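Local atomic coordinates of predicted ATPase involved in replication control, Cdc46/Mcm family (Methanopyrus kandleri AV19, PDB entry 3F8T), a protein that probably binds ATP and single-stranded DNA as a member of the MCM family of replicative helicases. Residues L134-V139 and A147-G152; H153-G158 and L175-K180; L243-P248 and D372-L377; A305-E310 and L343-P348. The protein carries 2 engineered substitutions. One frame throughout, in Å; residues are numbered along the deposited sequence.

In the fold
The four contacts fall into two pairs. Contacts 1 and 2 lie in the OB-fold region, their centres about 9 Å apart, and pack together through Leu-155, which meets Ala-137 and Leu-150. Contacts 3 and 4 lie in the P-loop ATPase domain, centres about 8 Å apart, as neighbouring parts of one parallel sheet of strand order 2-3-4-1-5. Both probably flank its nucleotide site. Leu-244 joins them, its N 2.8 Å from Ala-344 O. Contact 4 is nested in the chain between the two segments of contact 3. The pairs are well separated: the centres of contacts 1 and 3 are about 41 Å apart, and the nearest atoms of contacts 2 and 4 about 15 Å.

Contact 1 of 4, residues L134-V139 and A147-G152; sequences LEHAIV and AVRLHG
Glu-135 and Leu-150 meet near the open end of an antiparallel beta hairpin in the OB-fold region, made of strands 134-140 and 145-149. Leu-150 N donates to Glu-135 O at 2.9 Å. The bond is nearly straight at the hydrogen, 171°, but the donor stands above the carbonyl plane. Next come the two bonds of the hydrogen-bonded pair Ala-137 and Val-148. Ala-137 N gives to Val-148 O in the carbonyl plane, and Val-148 N returns a 2.8 Å bond to Ala-137 O. Val-148 O also receives a CA-H contact from His-136.

Side chains alternate between the two faces. On one, the CE1 corner of the His-136 ring lies 3.6 Å from Arg-149 CG. The side chains run alongside and point the same way, with ring and guanidinium planes nearly perpendicular. The arginine's charged end is held elsewhere: NE forms a salt bridge with Asp-173, which also accepts a bond from His-151 NE2. On the other face Ala-137 packs beside Val-148. Val-139 CG2 touches Val-148 CG2. Leu-150 CG sits beside the backbone N (chi1 -67°), which turns CD1 to Leu-134 and CD2 to Ala-137.

Glu-135 and His-136 both face Arg-129 on the adjoining strand, a classic beta bulge. Beyond Leu-150 the two chains diverge, and water takes over from direct pairing. One water accepts from His-151 N at 2.7 Å and gives a weak bond to Glu-135 O. The other accepts from Gly-152 N and donates to Leu-134 O at 2.7 Å.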
loop_
_atom_site.group_PDB
_atom_site.type_symbol
_atom_site.label_atom_id
_atom_site.label_comp_id
_atom_site.label_asym_id
_atom_site.label_seq_id
_atom_site.Cartn_x
_atom_site.Cartn_y
_atom_site.Cartn_z
ATOM N N LEU A 134 5.064 -23.492 -3.101
ATOM C CA LEU A 134 5.343 -22.120 -3.535
ATOM C C LEU A 134 6.858 -21.974 -3.716
ATOM O O LEU A 134 7.619 -22.190 -2.773
ATOM C CB LEU A 134 4.790 -21.141 -2.494
ATOM C CG LEU A 134 5.116 -19.651 -2.512
ATOM C CD1 LEU A 134 4.653 -19.002 -3.807
ATOM C CD2 LEU A 134 4.462 -18.974 -1.308
ATOM N N GLU A 135 7.294 -21.614 -4.926
ATOM C CA GLU A 135 8.710 -21.734 -5.304
ATOM C C GLU A 135 9.410 -20.447 -5.726
ATOM O O GLU A 135 10.576 -20.258 -5.400
ATOM C CB GLU A 135 8.884 -22.759 -6.437
ATOM C CG GLU A 135 8.432 -24.175 -6.090
ATOM C CD GLU A 135 8.382 -25.106 -7.290
ATOM O OE1 GLU A 135 8.433 -24.618 -8.449
ATOM O OE2 GLU A 135 8.282 -26.339 -7.073
ATOM N N HIS A 136 8.717 -19.601 -6.489
ATOM C CA HIS A 136 9.324 -18.413 -7.086
ATOM C C HIS A 136 8.441 -17.188 -6.909
ATOM O O HIS A 136 7.216 -17.298 -6.868
ATOM C CB HIS A 136 9.534 -18.596 -8.586
ATOM C CG HIS A 136 10.586 -19.598 -8.944
ATOM N ND1 HIS A 136 11.883 -19.238 -9.239
ATOM C CD2 HIS A 136 10.527 -20.946 -9.077
ATOM C CE1 HIS A 136 12.584 -20.322 -9.523
ATOM N NE2 HIS A 136 11.786 -21.371 -9.428
ATOM N N ALA A 137 9.072 -16.023 -6.837
ATOM C CA ALA A 137 8.338 -14.768 -6.824
ATOM C C ALA A 137 9.045 -13.728 -7.678
ATOM O O ALA A 137 10.263 -13.827 -7.944
ATOM C CB ALA A 137 8.163 -14.269 -5.394
ATOM N N ILE A 138 8.279 -12.740 -8.137
ATOM C CA ILE A 138 8.874 -11.552 -8.746
ATOM C C ILE A 138 8.502 -10.377 -7.850
ATOM O O ILE A 138 7.320 -10.215 -7.510
ATOM C CB ILE A 138 8.360 -11.294 -10.165
ATOM C CG1 ILE A 138 8.812 -12.404 -11.129
ATOM C CG2 ILE A 138 8.829 -9.910 -10.659
ATOM C CD1 ILE A 138 7.993 -12.406 -12.422
ATOM N N VAL A 139 9.505 -9.586 -7.460
ATOM C CA VAL A 139 9.286 -8.438 -6.574
ATOM C C VAL A 139 9.652 -7.098 -7.236
ATOM O O VAL A 139 10.786 -6.903 -7.697
ATOM C CB VAL A 139 10.091 -8.598 -5.233
ATOM C CG1 VAL A 139 9.881 -7.417 -4.334
ATOM C CG2 VAL A 139 9.702 -9.892 -4.505
ATOM N N ALA A 147 13.698 -11.368 -9.540
ATOM C CA ALA A 147 13.275 -12.764 -9.412
ATOM C C ALA A 147 13.804 -13.318 -8.101
ATOM O O ALA A 147 14.954 -13.041 -7.736
ATOM C CB ALA A 147 13.793 -13.608 -10.607
ATOM N N VAL A 148 12.977 -14.110 -7.413
ATOM C CA VAL A 148 13.300 -14.671 -6.091
ATOM C C VAL A 148 12.975 -16.160 -6.024
ATOM O O VAL A 148 11.845 -16.567 -6.334
ATOM C CB VAL A 148 12.524 -13.937 -4.933
ATOM C CG1 VAL A 148 12.998 -14.429 -3.576
ATOM C CG2 VAL A 148 12.679 -12.402 -5.019
ATOM N N ARG A 149 13.970 -16.968 -5.643
ATOM C CA ARG A 149 13.756 -18.377 -5.302
ATOM C C ARG A 149 13.446 -18.414 -3.821
ATOM O O ARG A 149 14.247 -17.949 -3.002
ATOM C CB ARG A 149 14.990 -19.228 -5.634
ATOM C CG ARG A 149 15.102 -19.624 -7.097
ATOM C CD ARG A 149 16.292 -20.577 -7.325
ATOM N NE ARG A 149 17.559 -19.860 -7.210
ATOM C CZ ARG A 149 18.220 -19.315 -8.227
ATOM N NH1 ARG A 149 17.753 -19.417 -9.467
ATOM N NH2 ARG A 149 19.348 -18.656 -8.002
ATOM N N LEU A 150 12.271 -18.942 -3.483
ATOM C CA LEU A 150 11.714 -18.764 -2.138
ATOM C C LEU A 150 12.217 -19.750 -1.091
ATOM O O LEU A 150 12.246 -19.421 0.093
ATOM C CB LEU A 150 10.183 -18.742 -2.169
ATOM C CG LEU A 150 9.549 -17.537 -2.885
ATOM C CD1 LEU A 150 8.077 -17.795 -3.138
ATOM C CD2 LEU A 150 9.741 -16.253 -2.080
ATOM N N HIS A 151 12.576 -20.961 -1.515
ATOM C CA HIS A 151 13.120 -21.964 -0.581
ATOM C C HIS A 151 12.227 -22.164 0.649
ATOM O O HIS A 151 12.702 -22.140 1.787
ATOM C CB HIS A 151 14.547 -21.587 -0.148
ATOM C CG HIS A 151 15.502 -21.422 -1.291
ATOM N ND1 HIS A 151 15.849 -22.463 -2.128
ATOM C CD2 HIS A 151 16.175 -20.336 -1.741
ATOM C CE1 HIS A 151 16.695 -22.023 -3.044
ATOM N NE2 HIS A 151 16.910 -20.735 -2.829
ATOM N N GLY A 152 10.928 -22.348 0.424
ATOM C CA GLY A 152 9.991 -22.623 1.520
ATOM C C GLY A 152 9.413 -21.405 2.212
ATOM O O GLY A 152 8.472 -21.523 3.010
HETATM O O HOH W 1 10.146 -22.769 -2.044
HETATM O O HOH W 2 12.654 -22.329 -3.868
#

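Contact 2 of 4, residues H153-G158 and L175-K180; sequences HRLGPG and LEVHKK
Leu-175 meets the ring of His-153 through its backbone. Its O lies 2.7 Å from His-153 NE2, but the angle is too poor for a hydrogen bond. The ring's other nitrogen, ND1, is hydrogen-bonded to Leu-150 O. Glu-176 follows, with its backbone N over one face of the same ring, 3.9 Å above the plane and toward the rim. Its OE2 forms a salt bridge with Arg-99.

Val-177 makes the apolar part of the contact, and its two methyls divide the work. CG2 sits beside the backbone N (CG1 is anti to it, chi1 169°) and packs 3.7 Å from His-153 CB. CG1 rests 3.7 Å from Arg-154 O and 3.9 Å from Leu-155 CD2, where the leucine and valine side chains cross at about a right angle. Further along, His-178 NE2 gives a weak bond back to Glu-176 OE1.

The contact sets an irregular loop against a strand at the surface of the OB-fold region. Leu-175 and Glu-176 form a classic beta bulge opposite Leu-164. Strand 160-168 pairs with strand 176-180, and its Ile-163 touches both Leu-155 and Val-177. Strand 96-99 lies beside His-153 and Leu-175.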
loop_
_atom_site.group_PDB
_atom_site.type_symbol
_atom_site.label_atom_id
_atom_site.label_comp_id
_atom_site.label_asym_id
_atom_site.label_seq_id
_atom_site.Cartn_x
_atom_site.Cartn_y
_atom_site.Cartn_z
ATOM N N HIS A 153 9.973 -20.229 1.927
ATOM C CA HIS A 153 9.484 -18.993 2.536
ATOM C C HIS A 153 8.223 -18.531 1.841
ATOM O O HIS A 153 8.130 -18.569 0.616
ATOM C CB HIS A 153 10.545 -17.905 2.507
ATOM C CG HIS A 153 11.778 -18.257 3.269
ATOM N ND1 HIS A 153 12.873 -18.845 2.677
ATOM C CD2 HIS A 153 12.086 -18.119 4.580
ATOM C CE1 HIS A 153 13.807 -19.048 3.588
ATOM N NE2 HIS A 153 13.355 -18.616 4.753
ATOM N N ARG A 154 7.249 -18.100 2.629
ATOM C CA ARG A 154 5.955 -17.755 2.077
ATOM C C ARG A 154 5.723 -16.249 1.931
ATOM O O ARG A 154 6.261 -15.430 2.676
ATOM C CB ARG A 154 4.836 -18.427 2.883
ATOM C CG ARG A 154 4.593 -19.880 2.454
ATOM C CD ARG A 154 3.919 -20.712 3.534
ATOM N NE ARG A 154 2.614 -20.182 3.939
ATOM C CZ ARG A 154 1.443 -20.475 3.362
ATOM N NH1 ARG A 154 1.378 -21.304 2.328
ATOM N NH2 ARG A 154 0.321 -19.929 3.831
ATOM N N LEU A 155 4.930 -15.913 0.925
ATOM C CA LEU A 155 4.471 -14.555 0.676
ATOM C C LEU A 155 3.422 -14.665 -0.431
ATOM O O LEU A 155 3.148 -15.781 -0.922
ATOM C CB LEU A 155 5.642 -13.607 0.320
ATOM C CG LEU A 155 6.774 -14.056 -0.599
ATOM C CD1 LEU A 155 6.279 -14.383 -2.018
ATOM C CD2 LEU A 155 7.875 -13.017 -0.649
ATOM N N GLY A 156 2.824 -13.545 -0.826
ATOM C CA GLY A 156 1.795 -13.583 -1.867
ATOM C C GLY A 156 1.719 -12.290 -2.661
ATOM O O GLY A 156 2.225 -11.271 -2.216
ATOM N N PRO A 157 1.063 -12.324 -3.834
ATOM C CA PRO A 157 1.008 -11.143 -4.711
ATOM C C PRO A 157 0.370 -9.955 -3.989
ATOM O O PRO A 157 -0.657 -10.117 -3.320
ATOM C CB PRO A 157 0.114 -11.609 -5.864
ATOM C CG PRO A 157 0.243 -13.151 -5.853
ATOM C CD PRO A 157 0.302 -13.467 -4.382
ATOM N N GLY A 158 0.983 -8.779 -4.101
ATOM C CA GLY A 158 0.436 -7.558 -3.491
ATOM C C GLY A 158 1.039 -7.242 -2.137
ATOM O O GLY A 158 0.963 -6.103 -1.663
ATOM N N LEU A 175 16.686 -16.117 2.081
ATOM C CA LEU A 175 17.021 -16.700 3.385
ATOM C C LEU A 175 15.927 -16.417 4.414
ATOM O O LEU A 175 15.641 -17.244 5.274
ATOM C CB LEU A 175 18.345 -16.126 3.895
ATOM C CG LEU A 175 19.601 -16.552 3.133
ATOM C CD1 LEU A 175 20.755 -15.634 3.511
ATOM C CD2 LEU A 175 19.957 -18.027 3.400
ATOM N N GLU A 176 15.339 -15.227 4.333
ATOM C CA GLU A 176 14.176 -14.884 5.159
ATOM C C GLU A 176 13.303 -13.828 4.485
ATOM O O GLU A 176 13.775 -13.060 3.645
ATOM C CB GLU A 176 14.544 -14.448 6.591
ATOM C CG GLU A 176 15.848 -13.701 6.781
ATOM C CD GLU A 176 16.176 -13.461 8.267
ATOM O OE1 GLU A 176 15.351 -12.832 8.972
ATOM O OE2 GLU A 176 17.261 -13.889 8.732
ATOM N N VAL A 177 12.031 -13.813 4.880
ATOM C CA VAL A 177 11.022 -12.919 4.318
ATOM C C VAL A 177 10.337 -12.239 5.499
ATOM O O VAL A 177 9.898 -12.925 6.426
ATOM C CB VAL A 177 9.990 -13.698 3.456
ATOM C CG1 VAL A 177 8.793 -12.808 3.086
ATOM C CG2 VAL A 177 10.646 -14.241 2.195
ATOM N N HIS A 178 10.317 -10.906 5.487
ATOM C CA HIS A 178 9.640 -10.118 6.511
ATOM C C HIS A 178 8.500 -9.335 5.880
ATOM O O HIS A 178 8.731 -8.516 4.999
ATOM C CB HIS A 178 10.616 -9.164 7.192
ATOM C CG HIS A 178 11.748 -9.854 7.895
ATOM N ND1 HIS A 178 11.577 -10.558 9.068
ATOM C CD2 HIS A 178 13.063 -9.944 7.590
ATOM C CE1 HIS A 178 12.740 -11.056 9.454
ATOM N NE2 HIS A 178 13.657 -10.698 8.574
ATOM N N LYS A 179 7.276 -9.620 6.324
ATOM C CA LYS A 179 6.087 -8.888 5.889
ATOM C C LYS A 179 6.192 -7.454 6.398
ATOM O O LYS A 179 6.660 -7.211 7.519
ATOM C CB LYS A 179 4.814 -9.569 6.420
ATOM C CG LYS A 179 3.541 -9.196 5.662
ATOM C CD LYS A 179 2.248 -9.402 6.486
ATOM C CE LYS A 179 1.907 -10.871 6.699
ATOM N NZ LYS A 179 0.481 -11.047 7.155
ATOM N N LYS A 180 5.796 -6.499 5.563
ATOM C CA LYS A 180 5.823 -5.083 5.913
ATOM C C LYS A 180 4.417 -4.500 5.767
ATOM O O LYS A 180 3.551 -5.128 5.141
ATOM C CB LYS A 180 6.786 -4.309 4.994
ATOM C CG LYS A 180 8.273 -4.692 5.122
ATOM C CD LYS A 180 8.824 -4.331 6.499
ATOM C CE LYS A 180 10.266 -4.743 6.662
ATOM N NZ LYS A 180 10.736 -4.426 8.045
#

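Contact 3 of 4, residues L243-P248 and D372-L377; sequences LLAGYP and DLIAFL
The Phe-376 ring has Ile-374 CG2 over one face, 3.6 Å above the plane and toward the rim. Ala-245 CB approaches the same ring obliquely, 4.0 Å from CD2. Ile-361, Thr-489 and Ala-490 also touch this side chain. Phe-376 lies on an edge strand, 373-376, of the parallel sheet of the P-loop ATPase domain; strand 242-245 lies beside it. Segment 243-248 runs from that strand into helix 248-261, which probably matches the place of the Walker A loop in P-loop ATPases.

Leu-243, Ala-245, Ile-374 and Phe-376 share one face of the sheet. Ile-374 CG2 is anti to the backbone N, with CG1 at chi1 -50°. The same methyl also lies near Leu-243 CG and Ala-245 CB. The Leu-243 and Ile-374 side chains run side by side and point the same way. On the other face Leu-244 CD2 meets Ala-375 CB at 3.8 Å, with helices 219-229 and 248-261 packed against this pair.

Four backbone bonds join the strands in parallel register. Leu-243 N gives to Leu-373 O, and Ala-375 N to Leu-243 O at 2.7 Å. Ala-245 N then gives to Ala-375 O, and Leu-377 N to Ala-245 O at 3.0 Å. Past the last bond Leu-377 CG lies 4.2 Å from Gly-246 CA. Ala-245 O takes a second donor, a water at 2.8 Å, and the same water also donates to Leu-377 O at 2.7 Å.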
loop_
_atom_site.group_PDB
_atom_site.type_symbol
_atom_site.label_atom_id
_atom_site.label_comp_id
_atom_site.label_asym_id
_atom_site.label_seq_id
_atom_site.Cartn_x
_atom_site.Cartn_y
_atom_site.Cartn_z
ATOM N N LEU A 243 -15.506 9.592 -7.330
ATOM C CA LEU A 243 -15.648 9.631 -8.781
ATOM C C LEU A 243 -15.558 11.082 -9.250
ATOM O O LEU A 243 -16.367 11.908 -8.836
ATOM C CB LEU A 243 -17.005 9.053 -9.194
ATOM C CG LEU A 243 -17.392 9.123 -10.689
ATOM C CD1 LEU A 243 -16.340 8.450 -11.567
ATOM C CD2 LEU A 243 -18.777 8.498 -10.899
ATOM N N LEU A 244 -14.575 11.369 -10.095
ATOM C CA LEU A 244 -14.471 12.659 -10.780
ATOM C C LEU A 244 -15.281 12.624 -12.059
ATOM O O LEU A 244 -15.079 11.744 -12.905
ATOM C CB LEU A 244 -13.028 12.936 -11.158
ATOM C CG LEU A 244 -11.924 13.140 -10.141
ATOM C CD1 LEU A 244 -10.750 13.768 -10.871
ATOM C CD2 LEU A 244 -12.382 14.036 -9.000
ATOM N N ALA A 245 -16.202 13.575 -12.216
ATOM C CA ALA A 245 -16.966 13.662 -13.446
ATOM C C ALA A 245 -16.644 14.970 -14.165
ATOM O O ALA A 245 -17.092 16.040 -13.749
ATOM C CB ALA A 245 -18.446 13.546 -13.158
ATOM N N GLY A 246 -15.837 14.876 -15.219
ATOM C CA GLY A 246 -15.467 16.048 -16.024
ATOM C C GLY A 246 -14.864 15.657 -17.355
ATOM O O GLY A 246 -14.894 14.485 -17.741
ATOM N N TYR A 247 -14.314 16.649 -18.062
ATOM C CA TYR A 247 -13.649 16.424 -19.351
ATOM C C TYR A 247 -12.411 15.557 -19.170
ATOM O O TYR A 247 -11.739 15.676 -18.141
ATOM C CB TYR A 247 -13.255 17.766 -19.979
ATOM C CG TYR A 247 -14.398 18.495 -20.646
ATOM C CD1 TYR A 247 -15.400 19.100 -19.892
ATOM C CD2 TYR A 247 -14.462 18.600 -22.040
ATOM C CE1 TYR A 247 -16.455 19.779 -20.496
ATOM C CE2 TYR A 247 -15.518 19.279 -22.661
ATOM C CZ TYR A 247 -16.509 19.862 -21.876
ATOM O OH TYR A 247 -17.552 20.536 -22.465
ATOM N N PRO A 248 -12.099 14.692 -20.165
ATOM C CA PRO A 248 -11.008 13.704 -20.081
ATOM C C PRO A 248 -9.641 14.242 -19.681
ATOM O O PRO A 248 -9.011 13.715 -18.767
ATOM C CB PRO A 248 -10.935 13.136 -21.508
ATOM C CG PRO A 248 -12.294 13.291 -22.037
ATOM C CD PRO A 248 -12.809 14.592 -21.456
ATOM N N ASP A 372 -18.374 7.153 -2.361
ATOM C CA ASP A 372 -18.712 8.096 -1.297
ATOM C C ASP A 372 -19.080 9.475 -1.849
ATOM O O ASP A 372 -19.949 10.138 -1.324
ATOM C CB ASP A 372 -17.536 8.226 -0.332
ATOM C CG ASP A 372 -17.237 6.905 0.403
ATOM O OD1 ASP A 372 -17.897 6.646 1.428
ATOM O OD2 ASP A 372 -16.352 6.148 -0.050
ATOM N N LEU A 373 -18.378 9.909 -2.884
ATOM C CA LEU A 373 -18.534 11.262 -3.403
ATOM C C LEU A 373 -18.386 11.264 -4.903
ATOM O O LEU A 373 -17.548 10.555 -5.447
ATOM C CB LEU A 373 -17.462 12.197 -2.830
ATOM C CG LEU A 373 -17.388 12.395 -1.315
ATOM C CD1 LEU A 373 -16.005 12.825 -0.881
ATOM C CD2 LEU A 373 -18.448 13.377 -0.856
ATOM N N ILE A 374 -19.193 12.083 -5.570
ATOM C CA ILE A 374 -18.964 12.373 -6.970
ATOM C C ILE A 374 -18.611 13.845 -7.076
ATOM O O ILE A 374 -19.344 14.697 -6.581
ATOM C CB ILE A 374 -20.176 12.043 -7.879
ATOM C CG1 ILE A 374 -20.675 10.615 -7.604
ATOM C CG2 ILE A 374 -19.778 12.290 -9.362
ATOM C CD1 ILE A 374 -21.888 10.168 -8.448
ATOM N N ALA A 375 -17.471 14.122 -7.688
ATOM C CA ALA A 375 -16.986 15.485 -7.865
ATOM C C ALA A 375 -17.258 15.936 -9.305
ATOM O O ALA A 375 -16.561 15.527 -10.252
ATOM C CB ALA A 375 -15.509 15.550 -7.535
ATOM N N PHE A 376 -18.304 16.744 -9.461
ATOM C CA PHE A 376 -18.706 17.273 -10.758
ATOM C C PHE A 376 -17.880 18.505 -11.039
ATOM O O PHE A 376 -18.099 19.555 -10.432
ATOM C CB PHE A 376 -20.203 17.614 -10.782
ATOM C CG PHE A 376 -21.099 16.439 -10.508
ATOM C CD1 PHE A 376 -21.578 16.194 -9.220
ATOM C CD2 PHE A 376 -21.463 15.576 -11.534
ATOM C CE1 PHE A 376 -22.390 15.097 -8.963
ATOM C CE2 PHE A 376 -22.271 14.492 -11.287
ATOM C CZ PHE A 376 -22.737 14.247 -9.999
ATOM N N LEU A 377 -16.904 18.370 -11.932
ATOM C CA LEU A 377 -16.015 19.484 -12.254
ATOM C C LEU A 377 -16.777 20.529 -13.074
ATOM O O LEU A 377 -17.693 20.183 -13.820
ATOM C CB LEU A 377 -14.778 18.990 -13.016
ATOM C CG LEU A 377 -14.004 17.766 -12.509
ATOM C CD1 LEU A 377 -12.687 17.650 -13.253
ATOM C CD2 LEU A 377 -13.757 17.840 -11.013
HETATM O O HOH W 3 -18.779 17.965 -14.851
#

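Contact 4 of 4, residues A305-E310 and L343-P348; sequences AVDHLE and LAAINP
Glu-310 reaches across to Asn-347 with its carboxylate. OE1 accepts from Asn-347 N at 3.2 Å, and the donor comes from above the carboxylate plane. Glu-310 CG sits between the backbone N and the carbonyl carbon (chi1 60°), and a bend at chi2 (-93°) brings the carboxylate there. Glu-310 CB packs against Ile-346 CG1 at 3.9 Å. Leu-309 N gives a nearly straight bond of 2.8 Å to Ala-345 O. The leucine's CD2 meets Ala-344 CB at 3.9 Å. Asp-307 OD1 lies 3.4 Å from Ala-345 CB.

Behind this loop, strands 303-307 and 341-346 run parallel as neighbours in the core sheet of the P-loop ATPase domain. Val-306 N donates to Leu-343 O at 2.8 Å, and Ala-345 N returns a bond to Val-306 O. Ala-305 and Leu-343 face one side of the sheet, Val-306 and Ala-344 the other. Asp-307 ends its hydrophobic strand, consistent with the Walker B position.

Asp-307 OD1 sits over the centre of the His-308 ring and accepts a weak bond from His-308 N. Its OD2 is held by Ser-252 OG and Tyr-268 OH. Further out, Leu-243 of the adjoining strand packs on Leu-309, Ala-344 and Ile-346. Leu-363 touches both Leu-309 and Ile-346.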
loop_
_atom_site.group_PDB
_atom_site.type_symbol
_atom_site.label_atom_id
_atom_site.label_comp_id
_atom_site.label_asym_id
_atom_site.label_seq_id
_atom_site.Cartn_x
_atom_site.Cartn_y
_atom_site.Cartn_z
ATOM N N ALA A 305 -6.188 4.510 -9.212
ATOM C CA ALA A 305 -6.727 5.530 -10.116
ATOM C C ALA A 305 -7.310 4.848 -11.345
ATOM O O ALA A 305 -6.579 4.228 -12.130
ATOM C CB ALA A 305 -5.644 6.543 -10.504
ATOM N N VAL A 306 -8.627 4.943 -11.494
ATOM C CA VAL A 306 -9.340 4.217 -12.550
ATOM C C VAL A 306 -9.888 5.239 -13.532
ATOM O O VAL A 306 -10.954 5.804 -13.309
ATOM C CB VAL A 306 -10.492 3.347 -11.995
ATOM C CG1 VAL A 306 -11.170 2.581 -13.139
ATOM C CG2 VAL A 306 -9.959 2.345 -10.965
ATOM N N ASP A 307 -9.134 5.479 -14.600
ATOM C CA ASP A 307 -9.474 6.541 -15.559
ATOM C C ASP A 307 -10.414 5.976 -16.624
ATOM O O ASP A 307 -10.382 4.776 -16.923
ATOM C CB ASP A 307 -8.205 7.089 -16.214
ATOM C CG ASP A 307 -8.353 8.544 -16.715
ATOM O OD1 ASP A 307 -9.439 9.143 -16.621
ATOM O OD2 ASP A 307 -7.332 9.086 -17.182
ATOM N N HIS A 308 -11.244 6.848 -17.189
ATOM C CA HIS A 308 -12.185 6.483 -18.256
ATOM C C HIS A 308 -13.147 5.359 -17.875
ATOM O O HIS A 308 -13.216 4.322 -18.552
ATOM C CB HIS A 308 -11.420 6.158 -19.546
ATOM C CG HIS A 308 -10.401 7.199 -19.894
ATOM N ND1 HIS A 308 -10.749 8.457 -20.327
ATOM C CD2 HIS A 308 -9.050 7.186 -19.820
ATOM C CE1 HIS A 308 -9.652 9.166 -20.537
ATOM N NE2 HIS A 308 -8.609 8.421 -20.224
ATOM N N LEU A 309 -13.891 5.580 -16.798
ATOM C CA LEU A 309 -14.863 4.612 -16.297
ATOM C C LEU A 309 -16.108 4.455 -17.193
ATOM O O LEU A 309 -16.851 3.480 -17.056
ATOM C CB LEU A 309 -15.277 4.994 -14.859
ATOM C CG LEU A 309 -16.092 4.040 -13.971
ATOM C CD1 LEU A 309 -15.330 2.737 -13.699
ATOM C CD2 LEU A 309 -16.386 4.731 -12.659
ATOM N N GLU A 310 -16.348 5.409 -18.101
ATOM C CA GLU A 310 -17.552 5.356 -18.946
ATOM C C GLU A 310 -17.694 4.006 -19.627
ATOM O O GLU A 310 -16.723 3.492 -20.189
ATOM C CB GLU A 310 -17.568 6.488 -19.991
ATOM C CG GLU A 310 -16.391 6.485 -20.969
ATOM C CD GLU A 310 -15.221 7.358 -20.530
ATOM O OE1 GLU A 310 -15.181 7.818 -19.366
ATOM O OE2 GLU A 310 -14.331 7.603 -21.374
ATOM N N LEU A 343 -10.072 6.078 -6.895
ATOM C CA LEU A 343 -10.207 7.404 -7.507
ATOM C C LEU A 343 -10.484 7.202 -8.984
ATOM O O LEU A 343 -9.581 6.960 -9.767
ATOM C CB LEU A 343 -8.948 8.246 -7.308
ATOM C CG LEU A 343 -8.970 9.610 -8.057
ATOM C CD1 LEU A 343 -10.170 10.460 -7.653
ATOM C CD2 LEU A 343 -7.703 10.329 -7.789
ATOM N N ALA A 344 -11.751 7.296 -9.345
ATOM C CA ALA A 344 -12.182 7.029 -10.706
ATOM C C ALA A 344 -12.480 8.346 -11.420
ATOM O O ALA A 344 -12.689 9.375 -10.774
ATOM C CB ALA A 344 -13.390 6.170 -10.690
ATOM N N ALA A 345 -12.447 8.302 -12.751
ATOM C CA ALA A 345 -12.837 9.438 -13.584
ATOM C C ALA A 345 -13.769 8.983 -14.700
ATOM O O ALA A 345 -13.562 7.927 -15.319
ATOM C CB ALA A 345 -11.614 10.122 -14.137
ATOM N N ILE A 346 -14.793 9.789 -14.965
ATOM C CA ILE A 346 -15.747 9.488 -16.033
ATOM C C ILE A 346 -16.028 10.745 -16.846
ATOM O O ILE A 346 -16.107 11.852 -16.294
ATOM C CB ILE A 346 -17.071 8.907 -15.482
ATOM C CG1 ILE A 346 -17.926 8.323 -16.602
ATOM C CG2 ILE A 346 -17.881 9.967 -14.695
ATOM C CD1 ILE A 346 -18.958 7.301 -16.126
ATOM N N ASN A 347 -16.149 10.561 -18.156
ATOM C CA ASN A 347 -16.474 11.657 -19.057
ATOM C C ASN A 347 -17.950 11.610 -19.385
ATOM O O ASN A 347 -18.365 10.778 -20.190
ATOM C CB ASN A 347 -15.658 11.573 -20.349
ATOM C CG ASN A 347 -16.118 12.583 -21.405
ATOM O OD1 ASN A 347 -16.917 13.477 -21.120
ATOM N ND2 ASN A 347 -15.612 12.438 -22.628
ATOM N N PRO A 348 -18.742 12.520 -18.786
ATOM C CA PRO A 348 -20.172 12.605 -19.077
ATOM C C PRO A 348 -20.376 13.283 -20.436
ATOM O O PRO A 348 -19.736 12.902 -21.423
ATOM C CB PRO A 348 -20.706 13.484 -17.939
ATOM C CG PRO A 348 -19.546 14.341 -17.550
ATOM C CD PRO A 348 -18.301 13.562 -17.839
#